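Local coordinates for class II aldolase/adducin domain protein (Pseudomonas syringae pv. phaseolicola 1448A, PDB 3OCR), which is of unestablished function but belongs to the class II aldolase/adducin family and may bind actin filaments, at residues A117-H120 with D121-A124; L167-S170 with E171-L175; N214-I217 with A218-A222; A236-E239 with E240-K243. All coordinates share one frame; numbering follows the deposited sequence.

Contact 1: residues A117-H120 with D121-A124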
loop_
_atom_site.group_PDB
_atom_site.type_symbol
_atom_site.label_atom_id
_atom_site.label_comp_id
_atom_site.label_asym_id
_atom_site.label_seq_id
_atom_site.Cartn_x
_atom_site.Cartn_y
_atom_site.Cartn_z
ATOM N N ALA A 117 -6.359 25.919 -25.733
ATOM C CA ALA A 117 -6.353 26.798 -26.893
ATOM C C ALA A 117 -6.423 25.984 -28.179
ATOM O O ALA A 117 -7.147 26.340 -29.119
ATOM C CB ALA A 117 -5.113 27.671 -26.879
ATOM N N ALA A 118 -5.682 24.885 -28.218
ATOM C CA ALA A 118 -5.594 24.044 -29.418
ATOM C C ALA A 118 -6.818 23.175 -29.667
ATOM O O ALA A 118 -7.091 22.787 -30.802
ATOM C CB ALA A 118 -4.350 23.166 -29.352
ATOM N N ARG A 119 -7.550 22.865 -28.606
ATOM C CA ARG A 119 -8.616 21.883 -28.673
ATOM C C ARG A 119 -9.826 22.431 -27.921
ATOM O O ARG A 119 -9.992 22.185 -26.734
ATOM C CB ARG A 119 -8.121 20.563 -28.063
ATOM C CG ARG A 119 -7.034 19.848 -28.897
ATOM C CD ARG A 119 -7.684 19.189 -30.104
ATOM N NE ARG A 119 -8.724 18.300 -29.593
ATOM C CZ ARG A 119 -8.509 17.051 -29.193
ATOM N NH1 ARG A 119 -7.296 16.512 -29.308
ATOM N NH2 ARG A 119 -9.512 16.341 -28.693
ATOM N N HIS A 120 -10.659 23.197 -28.626
ATOM C CA HIS A 120 -11.846 23.836 -28.034
ATOM C C HIS A 120 -12.903 22.825 -27.582
ATOM O O HIS A 120 -13.782 23.140 -26.772
ATOM C CB HIS A 120 -12.461 24.853 -29.008
ATOM C CG HIS A 120 -11.703 26.143 -29.078
ATOM N ND1 HIS A 120 -12.015 27.146 -29.969
ATOM C CD2 HIS A 120 -10.635 26.587 -28.368
ATOM C CE1 HIS A 120 -11.178 28.154 -29.803
ATOM N NE2 HIS A 120 -10.332 27.842 -28.833
ATOM N N ASP A 121 -12.804 21.610 -28.102
ATOM C CA ASP A 121 -13.698 20.522 -27.712
ATOM C C ASP A 121 -13.438 20.019 -26.283
ATOM O O ASP A 121 -14.351 19.523 -25.603
ATOM C CB ASP A 121 -13.592 19.374 -28.723
ATOM C CG ASP A 121 -12.162 18.871 -28.906
ATOM O OD1 ASP A 121 -11.299 19.651 -29.368
ATOM O OD2 ASP A 121 -11.907 17.687 -28.598
ATOM N N LEU A 122 -12.199 20.158 -25.818
ATOM C CA LEU A 122 -11.842 19.661 -24.488
ATOM C C LEU A 122 -12.200 20.710 -23.438
ATOM O O LEU A 122 -11.573 21.767 -23.359
ATOM C CB LEU A 122 -10.384 19.216 -24.414
ATOM C CG LEU A 122 -9.965 18.134 -25.431
ATOM C CD1 LEU A 122 -8.462 17.888 -25.338
ATOM C CD2 LEU A 122 -10.752 16.794 -25.265
ATOM N N GLN A 123 -13.252 20.429 -22.678
ATOM C CA GLN A 123 -13.738 21.336 -21.654
ATOM C C GLN A 123 -12.993 21.116 -20.324
ATOM O O GLN A 123 -13.166 21.890 -19.369
ATOM C CB GLN A 123 -15.226 21.132 -21.438
ATOM C CG GLN A 123 -16.098 21.348 -22.713
ATOM C CD GLN A 123 -16.022 22.751 -23.243
ATOM O OE1 GLN A 123 -15.558 22.966 -24.368
ATOM N NE2 GLN A 123 -16.452 23.731 -22.438
ATOM N N ALA A 124 -12.180 20.066 -20.253
ATOM C CA ALA A 124 -11.431 19.786 -19.021
ATOM C C ALA A 124 -10.122 19.133 -19.355
ATOM O O ALA A 124 -10.077 18.300 -20.257
ATOM C CB ALA A 124 -12.223 18.913 -18.080
#

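Contact 2: residues L167-S170 with E171-L175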
loop_
_atom_site.group_PDB
_atom_site.type_symbol
_atom_site.label_atom_id
_atom_site.label_comp_id
_atom_site.label_asym_id
_atom_site.label_seq_id
_atom_site.Cartn_x
_atom_site.Cartn_y
_atom_site.Cartn_z
ATOM N N LEU A 167 7.579 24.685 -19.990
ATOM C CA LEU A 167 7.087 24.390 -21.315
ATOM C C LEU A 167 7.279 25.633 -22.204
ATOM O O LEU A 167 6.463 26.555 -22.180
ATOM C CB LEU A 167 5.620 23.969 -21.205
ATOM C CG LEU A 167 4.787 23.541 -22.416
ATOM C CD1 LEU A 167 5.438 22.430 -23.211
ATOM C CD2 LEU A 167 3.422 23.096 -21.926
ATOM N N ASP A 168 8.387 25.666 -22.944
ATOM C CA ASP A 168 8.645 26.766 -23.871
ATOM C C ASP A 168 7.853 26.555 -25.154
ATOM O O ASP A 168 7.250 25.497 -25.356
ATOM C CB ASP A 168 10.156 27.011 -24.134
ATOM C CG ASP A 168 10.827 25.940 -25.029
ATOM O OD1 ASP A 168 10.223 25.448 -26.017
ATOM O OD2 ASP A 168 12.007 25.617 -24.751
ATOM N N LEU A 169 7.863 27.578 -25.996
ATOM C CA LEU A 169 7.080 27.633 -27.220
ATOM C C LEU A 169 7.365 26.470 -28.160
ATOM O O LEU A 169 6.442 25.893 -28.722
ATOM C CB LEU A 169 7.378 28.951 -27.932
ATOM C CG LEU A 169 6.410 29.430 -29.007
ATOM C CD1 LEU A 169 5.023 29.735 -28.424
ATOM C CD2 LEU A 169 7.025 30.653 -29.645
ATOM N N SER A 170 8.645 26.144 -28.325
ATOM C CA SER A 170 9.070 25.012 -29.140
ATOM C C SER A 170 8.412 23.710 -28.646
ATOM O O SER A 170 7.858 22.951 -29.445
ATOM C CB SER A 170 10.593 24.896 -29.107
ATOM O OG SER A 170 11.111 24.511 -30.366
ATOM N N GLU A 171 8.449 23.473 -27.333
ATOM C CA GLU A 171 7.786 22.309 -26.755
ATOM C C GLU A 171 6.256 22.391 -26.781
ATOM O O GLU A 171 5.610 21.373 -26.997
ATOM C CB GLU A 171 8.258 22.006 -25.327
ATOM C CG GLU A 171 7.807 20.594 -24.867
ATOM C CD GLU A 171 8.000 20.318 -23.387
ATOM O OE1 GLU A 171 8.621 21.161 -22.677
ATOM O OE2 GLU A 171 7.512 19.246 -22.937
ATOM N N ARG A 172 5.683 23.575 -26.533
ATOM C CA ARG A 172 4.225 23.755 -26.612
ATOM C C ARG A 172 3.686 23.273 -27.971
ATOM O O ARG A 172 2.657 22.612 -28.033
ATOM C CB ARG A 172 3.831 25.222 -26.468
ATOM C CG ARG A 172 3.518 25.768 -25.077
ATOM C CD ARG A 172 3.157 27.270 -25.267
ATOM N NE ARG A 172 3.315 28.113 -24.081
ATOM C CZ ARG A 172 4.417 28.805 -23.778
ATOM N NH1 ARG A 172 5.488 28.748 -24.558
ATOM N NH2 ARG A 172 4.454 29.548 -22.675
ATOM N N GLU A 173 4.388 23.626 -29.045
ATOM C CA GLU A 173 4.002 23.223 -30.395
ATOM C C GLU A 173 4.013 21.695 -30.522
ATOM O O GLU A 173 3.058 21.107 -31.035
ATOM C CB GLU A 173 4.931 23.839 -31.454
ATOM C CG GLU A 173 5.036 25.363 -31.451
ATOM C CD GLU A 173 6.368 25.890 -32.046
ATOM O OE1 GLU A 173 7.276 25.084 -32.374
ATOM O OE2 GLU A 173 6.518 27.123 -32.184
ATOM N N ARG A 174 5.093 21.066 -30.052
ATOM C CA ARG A 174 5.251 19.615 -30.142
ATOM C C ARG A 174 4.207 18.887 -29.303
ATOM O O ARG A 174 3.711 17.828 -29.705
ATOM C CB ARG A 174 6.667 19.198 -29.737
ATOM C CG ARG A 174 7.708 19.323 -30.862
ATOM C CD ARG A 174 9.049 18.704 -30.455
ATOM N NE ARG A 174 9.744 19.542 -29.473
ATOM C CZ ARG A 174 10.789 20.321 -29.731
ATOM N NH1 ARG A 174 11.317 20.383 -30.955
ATOM N NH2 ARG A 174 11.320 21.043 -28.751
ATOM N N LEU A 175 3.857 19.475 -28.156
ATOM C CA LEU A 175 2.869 18.890 -27.246
ATOM C C LEU A 175 1.509 18.779 -27.929
ATOM O O LEU A 175 0.836 17.741 -27.817
ATOM C CB LEU A 175 2.756 19.726 -25.974
ATOM C CG LEU A 175 1.680 19.434 -24.941
ATOM C CD1 LEU A 175 2.014 18.174 -24.137
ATOM C CD2 LEU A 175 1.585 20.640 -24.005
HETATM O O HOH W 1 10.461 23.281 -23.255
HETATM O O HOH W 2 8.148 22.734 -32.365
#

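Contact 3: residues N214-I217 with A218-A222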
loop_
_atom_site.group_PDB
_atom_site.type_symbol
_atom_site.label_atom_id
_atom_site.label_comp_id
_atom_site.label_asym_id
_atom_site.label_seq_id
_atom_site.Cartn_x
_atom_site.Cartn_y
_atom_site.Cartn_z
ATOM N N ASN A 214 -1.623 0.951 -12.479
ATOM C CA ASN A 214 -1.445 0.129 -11.279
ATOM C C ASN A 214 -1.225 -1.361 -11.627
ATOM O O ASN A 214 -0.363 -2.062 -11.060
ATOM C CB ASN A 214 -2.698 0.162 -10.380
ATOM C CG ASN A 214 -3.062 1.546 -9.845
ATOM O OD1 ASN A 214 -4.255 1.818 -9.625
ATOM N ND2 ASN A 214 -2.066 2.383 -9.537
ATOM N N ILE A 215 -2.063 -1.846 -12.521
ATOM C CA ILE A 215 -2.121 -3.223 -12.850
ATOM C C ILE A 215 -0.820 -3.550 -13.613
ATOM O O ILE A 215 -0.236 -4.609 -13.402
ATOM C CB ILE A 215 -3.340 -3.519 -13.795
ATOM C CG1 ILE A 215 -4.662 -3.527 -13.029
ATOM C CG2 ILE A 215 -3.123 -4.844 -14.531
ATOM C CD1 ILE A 215 -5.875 -3.260 -13.953
ATOM N N GLN A 216 -0.372 -2.642 -14.467
ATOM C CA GLN A 216 0.850 -2.943 -15.309
ATOM C C GLN A 216 2.109 -3.152 -14.451
ATOM O O GLN A 216 2.947 -4.028 -14.734
ATOM C CB GLN A 216 1.171 -1.792 -16.243
ATOM C CG GLN A 216 2.493 -2.111 -17.137
ATOM C CD GLN A 216 2.591 -1.204 -18.355
ATOM O OE1 GLN A 216 1.606 -0.998 -19.066
ATOM N NE2 GLN A 216 3.767 -0.655 -18.598
ATOM N N ILE A 217 2.255 -2.296 -13.445
ATOM C CA ILE A 217 3.421 -2.307 -12.575
ATOM C C ILE A 217 3.480 -3.663 -11.834
ATOM O O ILE A 217 4.535 -4.285 -11.787
ATOM C CB ILE A 217 3.415 -1.117 -11.566
ATOM C CG1 ILE A 217 3.543 0.232 -12.292
ATOM C CG2 ILE A 217 4.582 -1.237 -10.518
ATOM C CD1 ILE A 217 4.598 0.252 -13.424
ATOM N N ALA A 218 2.332 -4.118 -11.324
ATOM C CA ALA A 218 2.238 -5.486 -10.711
ATOM C C ALA A 218 2.519 -6.599 -11.729
ATOM O O ALA A 218 3.369 -7.502 -11.485
ATOM C CB ALA A 218 0.880 -5.684 -10.073
ATOM N N ALA A 219 1.834 -6.531 -12.876
ATOM C CA ALA A 219 1.906 -7.578 -13.928
ATOM C C ALA A 219 3.321 -7.873 -14.365
ATOM O O ALA A 219 3.732 -9.056 -14.543
ATOM C CB ALA A 219 1.042 -7.163 -15.166
ATOM N N GLN A 220 4.077 -6.794 -14.524
ATOM C CA GLN A 220 5.422 -6.875 -15.088
ATOM C C GLN A 220 6.533 -7.144 -14.028
ATOM O O GLN A 220 7.736 -7.136 -14.360
ATOM C CB GLN A 220 5.708 -5.608 -15.914
ATOM C CG GLN A 220 6.123 -4.425 -15.051
ATOM C CD GLN A 220 6.041 -3.068 -15.776
ATOM O OE1 GLN A 220 5.869 -2.043 -15.116
ATOM N NE2 GLN A 220 6.188 -3.059 -17.107
ATOM N N SER A 221 6.159 -7.403 -12.776
ATOM C CA SER A 221 7.169 -7.591 -11.708
ATOM C C SER A 221 8.248 -8.657 -11.981
ATOM O O SER A 221 9.348 -8.577 -11.434
ATOM C CB SER A 221 6.496 -7.888 -10.387
ATOM O OG SER A 221 5.474 -6.957 -10.189
ATOM N N ALA A 222 7.932 -9.657 -12.799
ATOM C CA ALA A 222 8.981 -10.605 -13.245
ATOM C C ALA A 222 9.554 -10.307 -14.604
ATOM O O ALA A 222 10.267 -11.147 -15.157
ATOM C CB ALA A 222 8.511 -12.071 -13.173
#

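Contact 4: residues A236-E239 with E240-K243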
loop_
_atom_site.group_PDB
_atom_site.type_symbol
_atom_site.label_atom_id
_atom_site.label_comp_id
_atom_site.label_asym_id
_atom_site.label_seq_id
_atom_site.Cartn_x
_atom_site.Cartn_y
_atom_site.Cartn_z
ATOM N N ALA A 236 -7.986 -5.442 -31.256
ATOM C CA ALA A 236 -8.856 -4.751 -32.239
ATOM C C ALA A 236 -10.338 -4.768 -31.879
ATOM O O ALA A 236 -11.000 -3.733 -31.959
ATOM C CB ALA A 236 -8.666 -5.317 -33.615
ATOM N N LYS A 237 -10.832 -5.936 -31.477
ATOM C CA LYS A 237 -12.197 -6.084 -30.965
ATOM C C LYS A 237 -12.475 -5.156 -29.774
ATOM O O LYS A 237 -13.506 -4.493 -29.732
ATOM C CB LYS A 237 -12.494 -7.560 -30.617
ATOM C CG LYS A 237 -13.934 -7.846 -30.090
ATOM C CD LYS A 237 -14.447 -9.285 -30.414
ATOM C CE LYS A 237 -15.511 -9.827 -29.389
ATOM N NZ LYS A 237 -15.022 -9.988 -27.914
ATOM N N VAL A 238 -11.565 -5.114 -28.805
ATOM C CA VAL A 238 -11.762 -4.263 -27.638
ATOM C C VAL A 238 -11.783 -2.785 -28.040
ATOM O O VAL A 238 -12.552 -1.978 -27.465
ATOM C CB VAL A 238 -10.740 -4.562 -26.529
ATOM C CG1 VAL A 238 -10.861 -3.540 -25.367
ATOM C CG2 VAL A 238 -10.951 -5.988 -25.997
ATOM N N GLU A 239 -10.958 -2.445 -29.036
ATOM C CA GLU A 239 -10.908 -1.094 -29.598
ATOM C C GLU A 239 -12.276 -0.714 -30.150
ATOM O O GLU A 239 -12.737 0.396 -29.940
ATOM C CB GLU A 239 -9.867 -0.976 -30.723
ATOM C CG GLU A 239 -8.421 -1.090 -30.280
ATOM C CD GLU A 239 -7.424 -0.732 -31.382
ATOM O OE1 GLU A 239 -7.812 -0.094 -32.385
ATOM O OE2 GLU A 239 -6.237 -1.078 -31.229
ATOM N N GLU A 240 -12.916 -1.650 -30.854
ATOM C CA GLU A 240 -14.244 -1.411 -31.414
ATOM C C GLU A 240 -15.290 -1.316 -30.295
ATOM O O GLU A 240 -16.120 -0.414 -30.297
ATOM C CB GLU A 240 -14.593 -2.487 -32.445
ATOM C CG GLU A 240 -15.791 -2.154 -33.329
ATOM C CD GLU A 240 -15.616 -0.894 -34.166
ATOM O OE1 GLU A 240 -14.453 -0.468 -34.395
ATOM O OE2 GLU A 240 -16.649 -0.337 -34.606
ATOM N N GLN A 241 -15.206 -2.226 -29.328
ATOM C CA GLN A 241 -16.063 -2.223 -28.133
ATOM C C GLN A 241 -15.974 -0.925 -27.318
ATOM O O GLN A 241 -16.978 -0.457 -26.775
ATOM C CB GLN A 241 -15.730 -3.439 -27.250
ATOM C CG GLN A 241 -16.310 -4.774 -27.774
ATOM C CD GLN A 241 -15.585 -6.033 -27.274
ATOM O OE1 GLN A 241 -16.018 -7.152 -27.561
ATOM N NE2 GLN A 241 -14.480 -5.854 -26.543
ATOM N N ALA A 242 -14.770 -0.351 -27.230
ATOM C CA ALA A 242 -14.568 0.917 -26.514
ATOM C C ALA A 242 -14.840 2.155 -27.381
ATOM O O ALA A 242 -15.091 3.222 -26.838
ATOM C CB ALA A 242 -13.168 0.981 -25.886
ATOM N N LYS A 243 -14.773 2.000 -28.710
ATOM C CA LYS A 243 -15.052 3.078 -29.692
ATOM C C LYS A 243 -16.513 3.534 -29.664
ATOM O O LYS A 243 -16.821 4.691 -29.943
ATOM C CB LYS A 243 -14.625 2.660 -31.111
ATOM C CG LYS A 243 -15.376 3.318 -32.274
ATOM C CD LYS A 243 -14.671 3.038 -33.601
ATOM C CE LYS A 243 -15.648 2.595 -34.696
ATOM N NZ LYS A 243 -16.599 3.658 -35.150
#

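Contact 1: residues A117-H120 with D121-A124
R119 and D121 meet across a type I beta turn, R119 to L122, that leads from the end of helix 110-118 toward strand 124-128 in the class II aldolase/adducin fold. The tight part is a side-on, two-pronged salt bridge. R119 NE donates to D121 OD1 at 2.9 Å with an N-H...O angle of 169°, and both carboxylate oxygens use their syn lone pairs. Guanidinium and carboxylate planes differ by only 2°, so the two flat groups share one plane. The R119 chain folds back at chi2 and chi3 to present this edge. Over one guanidinium face lies L122, whose CD1 is 3.8 Å from R119 NH2; L122 is buried and also packs on S183. R119 NH1 bonds to the carbonyl oxygen of K182, which ties the turn to the segment after helix 169-179. L122 N donates to R119 O at 3.1 Å, closing the turn. The looser side belongs to H120, an exposed residue whose CB leads away from D121-A124 and whose side chain touches E67. Back at the salt bridge, the shorter prong runs from R119 NH2 to D121 OD2, 2.7 Å long and nearly straight at 171°.

Contact 2: residues L167-S170 with E171-L175
E171 starts the second segment with its backbone N bonded to D168 OD1 at 3.0 Å, the capping bond at the start of helix 169-179. D168 CG stands between its own backbone N and carbonyl carbon (chi1 73°), which brings OD1 round to the first turn. The E171 side chain runs extended across L167, crossing it at about a right angle, with L167 CD1 3.3 Å from E171 CD. At its far end E171 OE2 bonds to H160, while water 1 accepts from D168 N and lies 2.9 Å from E171 OE1.

R172 comes next: its N donates to D168 O at 2.7 Å. Its extended chain turns back over the residues before the helix, R172 CG resting 3.7 Å from L167 CG, and the guanidinium lays one face over L167 O. E173 N reaches L169 O at 3.1 Å, and water 2 donates to S170 O. R174 N makes a long, weak bond to S170 O, and its guanidinium also places a face toward that oxygen; the charged end is engaged by a salt bridge to E163. L175, buried, touches L167 CD2 with its CD2 at 3.7 Å; both leucines pack on I111 of helix 110-118, and L175 also on M185 and L187 of strand 184-187.

Such an aspartate N-cap, with an apolar residue just before it folded onto the first two turns, opens the helix of the beta-alpha-beta unit 157-160, 169-179, 184-187.

Contact 3: residues N214-I217 with A218-A222
Q220 lays its extended side chain alongside I217, the two pointing the same way, with Q220 OE1 only 3.1 Å from I217 CD1. Q220 CG occupies the position between backbone N and carbonyl carbon (chi1 81°), which turns the chain back along the last turn of helix 199-219; Q220 CG thereby passes 3.2 Å from Q216 O. The same oxygen accepts Q220 N at 3.0 Å, so backbone bond and side chain gather round one carbonyl.

Q220 also meets Q216. The two amides stand almost perpendicular, 84° apart, and their nitrogens, Q216 NE2 and Q220 NE2, are 3.7 Å from each other without bonding. Each amide is satisfied separately: Q216 OE1 by L144 N, Q216 NE2 by Q139 and G142, and Q220 OE1 by Q139. These bonds fasten the helix terminus to the loop after helix 131-137, whereas Q220 NE2 turns to N224, just past the segment.

Regular backbone bonding persists to this point, as A219 N to I215 O at 2.9 Å demonstrates. At Q220 the backbone first leaves helical angles, and A218 O then receives S221 N at 3.1 Å; the S221 OG approach to the same oxygen is doubtful, being very short in a residue with a second conformer.

Around this helix end, I217 packs on D132, A135 and V136 of helix 131-137, whereas the second subunit brings its I134 against I215 and its A135 against A218. The third subunit adds S221 against I217, so the terminus is wedged between helix 131-137 of its own chain and neighbouring copies.

Contact 4: residues A236-E239 with E240-K243
A236 opens the segment by accepting E240 N at its carbonyl oxygen, 3.0 Å away, the i to i+4 pattern of helix 232-243. K237 follows with two links to Q241. Its carbonyl oxygen accepts Q241 N at 2.9 Å, with an N-H...O angle of 169°. Its side chain leaves CA with CG anti to the backbone N (chi1 -179°) and bends at chi4, so that K237 NZ donates to Q241 OE1 at 3.0 Å; the aliphatic part passes along the amide, with K237 CG 3.3 Å from Q241 OE1. V238, buried, has CG2 3.6 Å from Q241 NE2. The carbonyl oxygen of V238 takes A242 N at 2.8 Å. E239 O receives K243 N at 2.9 Å, a more bent bond of 131°, while E239 OE2 bonds to S154 OG.

The second subunit adds further partners, bonding K237 NZ through its E163 O, and weakly through its A166 O, as its G164 packs on K237 and V238. Q241 OE1 also receives a weak bond from A166 N of that subunit. The K237-Q241 bond thus lies within the subunit interface, with the ammonium group shared among oxygens of two chains; these neutral carbonyl and amide oxygens probably favour the charged ammonium, and Q241 OE1 takes donors from both chains.

Along the chain the four contacts come in series, each local and none nested or crossed. Contact 1 closes the turn between helix 110-118 and strand 124-128. Contact 2 opens helix 169-179 of the beta-alpha-beta unit; its centre is about 17 Å from that of contact 1, and both adjoin the pairing of helices 110-118 and 169-179. Contact 3 ends helix 199-219, about 33 Å between centres from contact 1 and on the opposite side of the chain's centre. Contact 4 lies on the next helix, 232-243, about 23 Å from contact 3 between centres. Contacts 3 and 4 both touch the second subunit, so the later pair ties the fold into the four-chain assembly.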